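PDB 3U9L: 3-oxoacyl-[acyl-carrier-protein] reductase from Sinorhizobium meliloti, which probably catalyses the NADPH-dependent reduction of 3-oxoacyl-[acyl-carrier-protein]. Local coordinates for residues H97-Q110 and S203-Y215. Numbering follows the deposited sequence.
Sequences HMVFGPAEAFTPEQ and SGVPDDHARQAEY
Pro206 fills the tight centre of this contact: its CG lies over one face of the Phe106 ring, 3.7 Å from the centroid, a CH-pi contact. On the pyrrolidine's CB side sits Ala105, the two CB atoms 3.6 Å apart. With CG anti to its carbonyl carbon (chi1 -78°) and the chain extended beyond, the Gln110 amide reaches Val205 and Asp207: NE2 donates to Val205 O almost within the amide plane, while OE1 accepts from Asp207 N at 2.8 Å, the donor standing above that plane. Thr107 N also gives its proton to OE1, so both amide ends are held and the flip is fixed. The Asp207 carboxylate stacks nearly parallel on this amide, the planes 9° apart.

A second cluster lies at the subunit interface. Pro102 CB covers a face of the Tyr215 ring, whose OH donates to Glu104 OE1 at 2.6 Å. Glu104 OE2 uses its anti lone pair for Arg211 NH1, which approaches edge-on although carboxylate and guanidinium planes stand 86° apart. Arg134 of the second subunit pairs with Glu104 OE1. Asp208 OD2 pairs with Arg127 of that subunit and with Arg211 NE, while OD1 accepts the capping bond from Arg211 N.

At the 97-100 end a single beta bridge joins Val99 and Gly204: Gly204 N meets a lone pair of Met98 O in the carbonyl plane, and Phe100 N bonds to Gly204 O at 3.0 Å. Only the side chains are looser here, exposed Met98 and Ser203 coming no closer than 3.9 Å, CG to OG. A water links Phe100 O to Gln212 NE2. The chemistry implies that backbone and amide bonds dock residues 203-208 onto the Rossmann-type domain, whereas the buried Glu104 carboxylate, gripped by two arginines and a tyrosine, is probably kept ionised and may couple this docking to the dimer interface.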
loop_
_atom_site.group_PDB
_atom_site.type_symbol
_atom_site.label_atom_id
_atom_site.label_comp_id
_atom_site.label_asym_id
_atom_site.label_seq_id
_atom_site.Cartn_x
_atom_site.Cartn_y
_atom_site.Cartn_z
ATOM N N HIS A 97 -7.008 -3.286 -11.656
ATOM C CA HIS A 97 -8.423 -3.704 -11.533
ATOM C C HIS A 97 -8.922 -3.175 -10.207
ATOM O O HIS A 97 -8.214 -3.348 -9.193
ATOM C CB HIS A 97 -8.569 -5.246 -11.498
ATOM C CG HIS A 97 -9.970 -5.723 -11.224
ATOM N ND1 HIS A 97 -10.303 -6.497 -10.122
ATOM C CD2 HIS A 97 -11.135 -5.528 -11.903
ATOM C CE1 HIS A 97 -11.605 -6.751 -10.129
ATOM N NE2 HIS A 97 -12.129 -6.174 -11.204
HETATM N N MSE A 98 -10.102 -2.542 -10.239
HETATM C CA MSE A 98 -10.680 -1.904 -9.079
HETATM C C MSE A 98 -12.035 -2.497 -8.579
HETATM O O MSE A 98 -12.620 -3.361 -9.246
HETATM C CB MSE A 98 -10.786 -0.396 -9.340
HETATM C CG MSE A 98 -12.038 0.159 -9.945
HETATM SE SE MSE A 98 -11.386 2.008 -10.516
HETATM C CE MSE A 98 -12.907 3.145 -9.894
ATOM N N VAL A 99 -12.491 -2.040 -7.407
ATOM C CA VAL A 99 -13.713 -2.564 -6.770
ATOM C C VAL A 99 -14.374 -1.451 -5.990
ATOM O O VAL A 99 -13.724 -0.443 -5.682
ATOM C CB VAL A 99 -13.424 -3.716 -5.797
ATOM C CG1 VAL A 99 -12.734 -4.901 -6.504
ATOM C CG2 VAL A 99 -12.568 -3.233 -4.668
ATOM N N PHE A 100 -15.637 -1.650 -5.631
ATOM C CA PHE A 100 -16.388 -0.634 -4.915
ATOM C C PHE A 100 -17.288 -1.254 -3.861
ATOM O O PHE A 100 -18.020 -2.202 -4.148
ATOM C CB PHE A 100 -17.297 0.150 -5.884
ATOM C CG PHE A 100 -17.943 1.365 -5.258
ATOM C CD1 PHE A 100 -17.254 2.575 -5.199
ATOM C CD2 PHE A 100 -19.255 1.326 -4.777
ATOM C CE1 PHE A 100 -17.829 3.725 -4.656
ATOM C CE2 PHE A 100 -19.845 2.479 -4.219
ATOM C CZ PHE A 100 -19.139 3.676 -4.179
ATOM N N GLY A 101 -17.262 -0.688 -2.655
ATOM C CA GLY A 101 -18.068 -1.227 -1.569
ATOM C C GLY A 101 -17.425 -0.925 -0.224
ATOM O O GLY A 101 -16.227 -0.534 -0.160
ATOM N N PRO A 102 -18.195 -1.157 0.853
ATOM C CA PRO A 102 -17.741 -0.947 2.218
ATOM C C PRO A 102 -16.604 -1.912 2.467
ATOM O O PRO A 102 -16.710 -3.114 2.149
ATOM C CB PRO A 102 -18.927 -1.399 3.094
ATOM C CG PRO A 102 -20.071 -1.739 2.143
ATOM C CD PRO A 102 -19.607 -1.632 0.750
ATOM N N ALA A 103 -15.537 -1.421 3.076
ATOM C CA ALA A 103 -14.311 -2.235 3.203
ATOM C C ALA A 103 -14.574 -3.481 4.026
ATOM O O ALA A 103 -14.017 -4.547 3.754
ATOM C CB ALA A 103 -13.224 -1.405 3.884
ATOM N N GLU A 104 -15.371 -3.337 5.076
ATOM C CA GLU A 104 -15.692 -4.456 5.975
ATOM C C GLU A 104 -16.340 -5.616 5.260
ATOM O O GLU A 104 -16.214 -6.742 5.715
ATOM C CB GLU A 104 -16.616 -4.000 7.105
ATOM C CG GLU A 104 -16.597 -4.956 8.359
ATOM C CD GLU A 104 -17.694 -4.629 9.395
ATOM O OE1 GLU A 104 -17.989 -3.420 9.590
ATOM O OE2 GLU A 104 -18.214 -5.571 10.060
ATOM N N ALA A 105 -17.027 -5.354 4.130
ATOM C CA ALA A 105 -17.792 -6.382 3.407
ATOM C C ALA A 105 -16.946 -7.159 2.411
ATOM O O ALA A 105 -17.375 -8.189 1.859
ATOM C CB ALA A 105 -19.058 -5.751 2.692
ATOM N N PHE A 106 -15.757 -6.649 2.127
ATOM C CA PHE A 106 -14.760 -7.372 1.327
ATOM C C PHE A 106 -14.045 -8.382 2.193
ATOM O O PHE A 106 -13.613 -8.053 3.297
ATOM C CB PHE A 106 -13.727 -6.396 0.715
ATOM C CG PHE A 106 -14.250 -5.608 -0.450
ATOM C CD1 PHE A 106 -14.353 -6.189 -1.711
ATOM C CD2 PHE A 106 -14.654 -4.302 -0.283
ATOM C CE1 PHE A 106 -14.875 -5.450 -2.809
ATOM C CE2 PHE A 106 -15.136 -3.565 -1.340
ATOM C CZ PHE A 106 -15.255 -4.133 -2.614
ATOM N N THR A 107 -13.893 -9.612 1.702
ATOM C CA THR A 107 -13.228 -10.614 2.503
ATOM C C THR A 107 -11.682 -10.469 2.449
ATOM O O THR A 107 -11.155 -9.808 1.543
ATOM C CB THR A 107 -13.620 -11.997 2.030
ATOM O OG1 THR A 107 -13.129 -12.187 0.715
ATOM C CG2 THR A 107 -15.144 -12.128 1.995
ATOM N N PRO A 108 -10.992 -11.081 3.405
ATOM C CA PRO A 108 -9.527 -11.040 3.441
ATOM C C PRO A 108 -8.931 -11.535 2.128
ATOM O O PRO A 108 -7.930 -10.993 1.660
ATOM C CB PRO A 108 -9.182 -12.009 4.573
ATOM C CG PRO A 108 -10.365 -11.962 5.473
ATOM C CD PRO A 108 -11.556 -11.774 4.577
ATOM N N GLU A 109 -9.548 -12.557 1.545
ATOM C CA GLU A 109 -9.094 -13.100 0.272
ATOM C C GLU A 109 -9.285 -12.080 -0.843
ATOM O O GLU A 109 -8.455 -11.966 -1.744
ATOM C CB GLU A 109 -9.845 -14.391 -0.060
ATOM C CG GLU A 109 -9.627 -15.512 0.942
ATOM C CD GLU A 109 -10.505 -15.375 2.171
ATOM O OE1 GLU A 109 -11.371 -14.477 2.186
ATOM O OE2 GLU A 109 -10.327 -16.166 3.121
ATOM N N GLN A 110 -10.386 -11.337 -0.773
ATOM C CA GLN A 110 -10.676 -10.304 -1.759
ATOM C C GLN A 110 -9.543 -9.286 -1.815
ATOM O O GLN A 110 -9.060 -8.938 -2.892
ATOM C CB GLN A 110 -11.998 -9.606 -1.434
ATOM C CG GLN A 110 -13.232 -10.399 -1.830
ATOM C CD GLN A 110 -14.442 -9.515 -2.061
ATOM O OE1 GLN A 110 -15.130 -9.126 -1.117
ATOM N NE2 GLN A 110 -14.709 -9.194 -3.322
ATOM N N SER A 203 -15.450 -3.972 -12.784
ATOM C CA SER A 203 -15.214 -3.422 -11.429
ATOM C C SER A 203 -16.018 -4.177 -10.326
ATOM O O SER A 203 -17.250 -4.105 -10.252
ATOM C CB SER A 203 -15.510 -1.907 -11.394
ATOM O OG SER A 203 -15.616 -1.407 -10.058
ATOM N N GLY A 204 -15.321 -4.902 -9.467
ATOM C CA GLY A 204 -16.010 -5.840 -8.597
ATOM C C GLY A 204 -16.671 -5.236 -7.377
ATOM O O GLY A 204 -16.671 -4.029 -7.202
ATOM N N VAL A 205 -17.207 -6.114 -6.530
ATOM C CA VAL A 205 -17.967 -5.730 -5.363
ATOM C C VAL A 205 -17.709 -6.731 -4.234
ATOM O O VAL A 205 -17.116 -7.759 -4.452
ATOM C CB VAL A 205 -19.503 -5.694 -5.657
ATOM C CG1 VAL A 205 -19.848 -4.541 -6.598
ATOM C CG2 VAL A 205 -19.969 -7.033 -6.222
ATOM N N PRO A 206 -18.157 -6.420 -3.034
ATOM C CA PRO A 206 -17.915 -7.335 -1.912
ATOM C C PRO A 206 -18.552 -8.711 -2.087
ATOM O O PRO A 206 -19.669 -8.799 -2.601
ATOM C CB PRO A 206 -18.521 -6.595 -0.728
ATOM C CG PRO A 206 -18.419 -5.096 -1.138
ATOM C CD PRO A 206 -18.582 -5.071 -2.600
ATOM N N ASP A 207 -17.824 -9.764 -1.709
ATOM C CA ASP A 207 -18.384 -11.119 -1.664
ATOM C C ASP A 207 -19.332 -11.326 -0.482
ATOM O O ASP A 207 -20.106 -12.268 -0.514
ATOM C CB ASP A 207 -17.281 -12.176 -1.514
ATOM C CG ASP A 207 -16.539 -12.452 -2.798
ATOM O OD1 ASP A 207 -17.063 -12.116 -3.880
ATOM O OD2 ASP A 207 -15.409 -13.014 -2.727
ATOM N N ASP A 208 -19.226 -10.508 0.571
ATOM C CA ASP A 208 -20.023 -10.680 1.779
ATOM C C ASP A 208 -21.308 -9.839 1.668
ATOM O O ASP A 208 -21.404 -8.736 2.199
ATOM C CB ASP A 208 -19.239 -10.302 3.052
ATOM C CG ASP A 208 -19.966 -10.706 4.362
ATOM O OD1 ASP A 208 -21.194 -11.000 4.313
ATOM O OD2 ASP A 208 -19.324 -10.697 5.445
ATOM N N HIS A 209 -22.307 -10.385 0.981
ATOM C CA HIS A 209 -23.508 -9.639 0.650
ATOM C C HIS A 209 -24.275 -9.232 1.880
ATOM O O HIS A 209 -24.786 -8.116 1.964
ATOM C CB HIS A 209 -24.417 -10.484 -0.271
ATOM C CG HIS A 209 -23.778 -10.837 -1.574
ATOM N ND1 HIS A 209 -22.976 -9.951 -2.279
ATOM C CD2 HIS A 209 -23.787 -11.983 -2.297
ATOM C CE1 HIS A 209 -22.526 -10.533 -3.375
ATOM N NE2 HIS A 209 -23.008 -11.768 -3.415
ATOM N N ALA A 210 -24.372 -10.144 2.830
ATOM C CA ALA A 210 -25.072 -9.873 4.076
ATOM C C ALA A 210 -24.455 -8.704 4.849
ATOM O O ALA A 210 -25.185 -7.861 5.371
ATOM C CB ALA A 210 -25.065 -11.122 4.950
ATOM N N ARG A 211 -23.112 -8.684 4.962
ATOM C CA ARG A 211 -22.434 -7.554 5.606
ATOM C C ARG A 211 -22.687 -6.241 4.852
ATOM O O ARG A 211 -22.941 -5.221 5.456
ATOM C CB ARG A 211 -20.921 -7.794 5.738
ATOM C CG ARG A 211 -20.181 -6.705 6.516
ATOM C CD ARG A 211 -20.102 -7.078 7.970
ATOM N NE ARG A 211 -19.625 -8.465 8.116
ATOM C CZ ARG A 211 -18.615 -8.885 8.880
ATOM N NH1 ARG A 211 -17.889 -8.057 9.629
ATOM N NH2 ARG A 211 -18.344 -10.181 8.887
ATOM N N GLN A 212 -22.616 -6.284 3.526
ATOM C CA GLN A 212 -22.918 -5.116 2.729
ATOM C C GLN A 212 -24.373 -4.675 2.966
ATOM O O GLN A 212 -24.656 -3.468 3.153
ATOM C CB GLN A 212 -22.699 -5.443 1.255
ATOM C CG GLN A 212 -23.061 -4.299 0.329
ATOM C CD GLN A 212 -22.411 -4.439 -1.043
ATOM O OE1 GLN A 212 -22.325 -5.527 -1.594
ATOM N NE2 GLN A 212 -21.908 -3.328 -1.572
ATOM N N ALA A 213 -25.292 -5.651 3.029
ATOM C CA ALA A 213 -26.701 -5.290 3.291
ATOM C C ALA A 213 -26.862 -4.613 4.653
ATOM O O ALA A 213 -27.665 -3.683 4.777
ATOM C CB ALA A 213 -27.645 -6.478 3.118
ATOM N N GLU A 214 -26.088 -5.017 5.664
ATOM C CA GLU A 214 -26.089 -4.280 6.935
ATOM C C GLU A 214 -25.680 -2.852 6.767
ATOM O O GLU A 214 -26.207 -1.975 7.460
ATOM C CB GLU A 214 -25.120 -4.865 7.981
ATOM C CG GLU A 214 -25.636 -6.019 8.741
ATOM C CD GLU A 214 -24.517 -6.724 9.542
ATOM O OE1 GLU A 214 -23.801 -6.057 10.344
ATOM O OE2 GLU A 214 -24.407 -7.972 9.394
ATOM N N TYR A 215 -24.689 -2.594 5.915
ATOM C CA TYR A 215 -24.238 -1.213 5.700
ATOM C C TYR A 215 -25.359 -0.381 5.036
ATOM O O TYR A 215 -25.594 0.771 5.393
ATOM C CB TYR A 215 -22.926 -1.181 4.873
ATOM C CG TYR A 215 -21.672 -1.205 5.741
ATOM C CD1 TYR A 215 -21.313 -2.345 6.418
ATOM C CD2 TYR A 215 -20.908 -0.054 5.922
ATOM C CE1 TYR A 215 -20.163 -2.370 7.272
ATOM C CE2 TYR A 215 -19.784 -0.036 6.752
ATOM C CZ TYR A 215 -19.411 -1.195 7.422
ATOM O OH TYR A 215 -18.281 -1.192 8.204
HETATM O O HOH W 1 -20.709 -2.047 -4.139
HETATM O O HOH W 2 -16.354 -0.755 6.002
HETATM O O HOH W 3 -14.330 -14.134 -0.875
#